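Side-chain contacts in subclass B1 metallo-beta-lactamase (Myroides odoratimimus, PDB 6T5L), which hydrolyses beta-lactam antibiotics, carbapenems among them, with two zinc ions bound in its active site: residues T115-S118 against K119-E123; L181-E184 against I185-K189. All blocks are in the same frame, centred on the assembly; numbering follows the deposited sequence.

In the fold
Both contacts are local and follow one another along the chain: residues 115-123 precede residues 181-189 in the sequence. Their centres lie 25 Å apart and their nearest atoms about 11 Å, so they do not touch; the two zinc ions relate them. Interaction 2 is the closer, with the side chain of Lys183 about 7 Å from a zinc ion and its segment starting directly after the zinc ligand Cys180. In interaction 1 the side chain of Thr121 is about 10 Å from a zinc ion and bonds to Asp164, three residues beyond the ligand His161. Interaction 1 is partly buried at a strand-helix junction, whereas interaction 2 is a surface loop.

Interaction 1: T115-S118 against K119-E123; sequences TYVS and KETIE
At the N-cap of helix 119-127, where strand 116-118 passes into the helix without an intervening residue, Ser118 meets Thr121 through their hydroxyls, OG to OG1 at 3.0 Å. With chi1 at 87°, Ser118 OG sits between its own backbone N and carbonyl carbon and lies 3.1 Å from Thr121 N. Thr121 OG1 is also hydrogen-bonded to Asp164, and it accepts from a water that in turn accepts from Ser118 N, so the water bridges the strand end and the first turn. The carbonyl of Ser118 starts the helical ladder: Ile122 N donates to Ser118 O at 3.2 Å. The junction opens the beta-alpha-beta unit of strand 116-118, helix 119-127 and strand 137-139, and the helix segment leaves the strand at 81°. Val117 fills the angle between them. Its CG2 presses on the methyl of Thr121, a tight 3.4 Å from CG2 to CG2, while its other branch, CG1, meets Ile122 CG1 at 3.9 Å. Both pairs cross at a slant, and Thr136 touches Val117 and Ile122 as well.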
loop_
_atom_site.group_PDB
_atom_site.type_symbol
_atom_site.label_atom_id
_atom_site.label_comp_id
_atom_site.label_asym_id
_atom_site.label_seq_id
_atom_site.Cartn_x
_atom_site.Cartn_y
_atom_site.Cartn_z
ATOM N N THR A 115 4.169 -12.916 3.821
ATOM C CA THR A 115 4.672 -11.677 3.255
ATOM C C THR A 115 5.183 -11.902 1.836
ATOM O O THR A 115 5.929 -12.854 1.584
ATOM C CB THR A 115 5.814 -11.141 4.125
ATOM O OG1 THR A 115 5.280 -10.918 5.420
ATOM C CG2 THR A 115 6.357 -9.842 3.598
ATOM N N TYR A 116 4.800 -11.015 0.936
ATOM C CA TYR A 116 5.294 -11.004 -0.441
ATOM C C TYR A 116 5.969 -9.673 -0.699
ATOM O O TYR A 116 5.326 -8.630 -0.561
ATOM C CB TYR A 116 4.153 -11.167 -1.436
ATOM C CG TYR A 116 3.458 -12.505 -1.409
ATOM C CD1 TYR A 116 2.461 -12.735 -0.503
ATOM C CD2 TYR A 116 3.823 -13.541 -2.264
ATOM C CE1 TYR A 116 1.797 -13.925 -0.443
ATOM C CE2 TYR A 116 3.168 -14.752 -2.213
ATOM C CZ TYR A 116 2.145 -14.923 -1.278
ATOM O OH TYR A 116 1.409 -16.072 -1.159
ATOM N N VAL A 117 7.250 -9.677 -1.054
ATOM C CA VAL A 117 7.971 -8.413 -1.130
ATOM C C VAL A 117 9.033 -8.487 -2.207
ATOM O O VAL A 117 9.539 -9.571 -2.576
ATOM C CB VAL A 117 8.560 -8.064 0.266
ATOM C CG1 VAL A 117 9.397 -9.230 0.778
ATOM C CG2 VAL A 117 9.376 -6.747 0.256
ATOM N N SER A 118 9.329 -7.330 -2.758
ATOM C CA SER A 118 10.276 -7.285 -3.845
ATOM C C SER A 118 11.681 -7.438 -3.283
ATOM O O SER A 118 11.960 -7.111 -2.121
ATOM C CB SER A 118 10.160 -5.958 -4.619
ATOM O OG SER A 118 10.955 -4.938 -4.049
ATOM N N LYS A 119 12.583 -7.850 -4.162
ATOM C CA LYS A 119 13.963 -8.119 -3.754
ATOM C C LYS A 119 14.709 -6.834 -3.399
ATOM O O LYS A 119 15.381 -6.778 -2.372
ATOM C CB LYS A 119 14.687 -8.886 -4.849
ATOM C CG LYS A 119 14.244 -10.353 -4.959
ATOM C CD LYS A 119 14.951 -11.102 -6.087
ATOM C CE LYS A 119 14.596 -12.571 -6.099
ATOM N NZ LYS A 119 15.148 -13.235 -7.317
ATOM N N GLU A 120 14.500 -5.763 -4.152
ATOM C CA GLU A 120 15.123 -4.486 -3.786
ATOM C C GLU A 120 14.614 -4.004 -2.433
ATOM O O GLU A 120 15.390 -3.540 -1.599
ATOM C CB GLU A 120 14.859 -3.429 -4.865
ATOM C CG GLU A 120 15.860 -2.285 -4.798
ATOM C CD GLU A 120 15.645 -1.215 -5.850
ATOM O OE1 GLU A 120 16.268 -0.137 -5.695
ATOM O OE2 GLU A 120 14.901 -1.456 -6.835
ATOM N N THR A 121 13.343 -4.234 -2.137
ATOM C CA THR A 121 12.841 -3.839 -0.819
ATOM C C THR A 121 13.557 -4.581 0.300
ATOM O O THR A 121 13.862 -3.979 1.346
ATOM C CB THR A 121 11.337 -4.050 -0.702
ATOM O OG1 THR A 121 10.657 -3.185 -1.590
ATOM C CG2 THR A 121 10.883 -3.736 0.734
ATOM N N ILE A 122 13.874 -5.872 0.082
ATOM C CA ILE A 122 14.613 -6.665 1.074
ATOM C C ILE A 122 16.001 -6.109 1.268
ATOM O O ILE A 122 16.516 -6.055 2.395
ATOM C CB ILE A 122 14.671 -8.153 0.667
ATOM C CG1 ILE A 122 13.234 -8.731 0.602
ATOM C CG2 ILE A 122 15.636 -9.048 1.638
ATOM C CD1 ILE A 122 13.194 -10.197 0.198
ATOM N N GLU A 123 16.653 -5.739 0.171
ATOM C CA GLU A 123 18.010 -5.226 0.255
ATOM C C GLU A 123 18.050 -3.900 1.015
ATOM O O GLU A 123 18.918 -3.680 1.865
ATOM C CB GLU A 123 18.571 -5.079 -1.157
ATOM C CG GLU A 123 19.985 -4.524 -1.196
ATOM C CD GLU A 123 20.315 -3.864 -2.516
ATOM O OE1 GLU A 123 20.851 -2.734 -2.501
ATOM O OE2 GLU A 123 20.039 -4.479 -3.567
HETATM O O HOH W 1 7.913 -4.628 -2.169
#

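Interaction 2: L181-E184 against I185-K189; sequences LIKE and IDASK
Glu184 O receives a hydrogen bond from Ala187 N at 3.2 Å across a type II beta turn that runs from Glu184 to Ala187. The turn reverses the chain in the loop between strand 175-179 and helix 200-210 of the metallo-beta-lactamase fold, just past the zinc ligand Cys180. Asp186, at the third turn position, has the positive phi (69°) of this turn type. Beyond it the methyl of Ala187 faces back across the bend and packs on Lys183, CB to CB at 3.8 Å. The lysine chain bends at chi2 (-52°) and then runs out alongside the returning backbone, its CE 3.4 Å from Ser188 O. Its ammonium group ends at Lys189 O, with a weak hydrogen bond from NZ at 2.9 Å. Helix 228-237 lies against this part of the loop: Leu236 touches Lys183, and Leu229 and Tyr232 touch Ile185. The Glu184 side chain folds over the start of the turn, its CG 3.6 Å from Ile185 O. Its carboxylate turns to the backbone N of Lys223, which bonds to OE2. A single water also donates to that oxygen, at 3.0 Å from Glu184 OE2, and with its second proton reaches Ile185 O at 2.8 Å.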
loop_
_atom_site.group_PDB
_atom_site.type_symbol
_atom_site.label_atom_id
_atom_site.label_comp_id
_atom_site.label_asym_id
_atom_site.label_seq_id
_atom_site.Cartn_x
_atom_site.Cartn_y
_atom_site.Cartn_z
ATOM N N LEU A 181 4.582 6.553 -3.933
ATOM C CA LEU A 181 4.879 7.092 -5.252
ATOM C C LEU A 181 3.803 8.045 -5.791
ATOM O O LEU A 181 4.119 8.888 -6.635
ATOM C CB LEU A 181 5.079 5.934 -6.214
ATOM C CG LEU A 181 5.484 6.271 -7.645
ATOM C CD1 LEU A 181 6.942 6.614 -7.878
ATOM C CD2 LEU A 181 5.044 5.013 -8.448
ATOM N N ILE A 182 2.574 7.973 -5.310
ATOM C CA ILE A 182 1.463 8.749 -5.852
ATOM C C ILE A 182 0.979 9.710 -4.780
ATOM O O ILE A 182 0.667 9.287 -3.659
ATOM C CB ILE A 182 0.298 7.845 -6.317
ATOM C CG1 ILE A 182 0.744 6.943 -7.450
ATOM C CG2 ILE A 182 -0.901 8.675 -6.798
ATOM C CD1 ILE A 182 1.497 7.700 -8.631
ATOM N N LYS A 183 0.869 10.982 -5.138
ATOM C CA LYS A 183 0.382 12.012 -4.241
ATOM C C LYS A 183 -1.120 12.208 -4.466
ATOM O O LYS A 183 -1.655 11.883 -5.527
ATOM C CB LYS A 183 1.104 13.360 -4.483
ATOM C CG LYS A 183 2.631 13.402 -4.268
ATOM C CD LYS A 183 3.076 12.859 -2.896
ATOM C CE LYS A 183 4.429 13.392 -2.517
ATOM N NZ LYS A 183 4.991 12.674 -1.397
ATOM N N GLU A 184 -1.779 12.755 -3.453
ATOM C CA GLU A 184 -3.129 13.267 -3.517
ATOM C C GLU A 184 -3.092 14.632 -4.193
ATOM O O GLU A 184 -2.024 15.267 -4.332
ATOM C CB GLU A 184 -3.736 13.339 -2.098
ATOM C CG GLU A 184 -3.279 14.563 -1.305
ATOM C CD GLU A 184 -4.089 14.845 -0.017
ATOM O OE1 GLU A 184 -3.446 15.344 0.932
ATOM O OE2 GLU A 184 -5.331 14.617 0.041
ATOM N N ILE A 185 -4.261 15.063 -4.659
ATOM C CA ILE A 185 -4.362 16.361 -5.320
ATOM C C ILE A 185 -3.882 17.463 -4.382
ATOM O O ILE A 185 -4.239 17.513 -3.202
ATOM C CB ILE A 185 -5.799 16.598 -5.799
ATOM C CG1 ILE A 185 -6.183 15.484 -6.752
ATOM C CG2 ILE A 185 -5.930 17.968 -6.546
ATOM C CD1 ILE A 185 -5.418 15.534 -8.120
ATOM N N ASP A 186 -3.012 18.317 -4.902
ATOM C CA ASP A 186 -2.478 19.500 -4.232
ATOM C C ASP A 186 -1.532 19.181 -3.072
ATOM O O ASP A 186 -1.121 20.093 -2.349
ATOM C CB ASP A 186 -3.610 20.430 -3.763
ATOM C CG ASP A 186 -4.319 21.109 -4.938
ATOM O OD1 ASP A 186 -3.630 21.408 -5.949
ATOM O OD2 ASP A 186 -5.558 21.299 -4.890
ATOM N N ALA A 187 -1.126 17.932 -2.904
ATOM C CA ALA A 187 -0.059 17.617 -1.964
ATOM C C ALA A 187 1.215 18.447 -2.189
ATOM O O ALA A 187 1.507 18.943 -3.282
ATOM C CB ALA A 187 0.353 16.150 -2.078
ATOM N N SER A 188 2.007 18.556 -1.132
ATOM C CA SER A 188 3.379 18.998 -1.281
ATOM C C SER A 188 4.248 17.828 -1.733
ATOM O O SER A 188 3.820 16.675 -1.762
ATOM C CB SER A 188 3.892 19.559 0.031
ATOM O OG SER A 188 2.847 20.230 0.701
ATOM N N LYS A 189 5.497 18.129 -2.075
ATOM C CA LYS A 189 6.437 17.063 -2.424
ATOM C C LYS A 189 6.671 16.098 -1.271
ATOM O O LYS A 189 6.901 14.898 -1.501
ATOM C CB LYS A 189 7.749 17.679 -2.898
ATOM C CG LYS A 189 7.512 18.724 -3.950
ATOM C CD LYS A 189 8.717 18.950 -4.786
ATOM C CE LYS A 189 8.341 19.615 -6.110
ATOM N NZ LYS A 189 7.940 21.061 -5.949
HETATM O O HOH W 2 -6.451 16.021 -2.336
#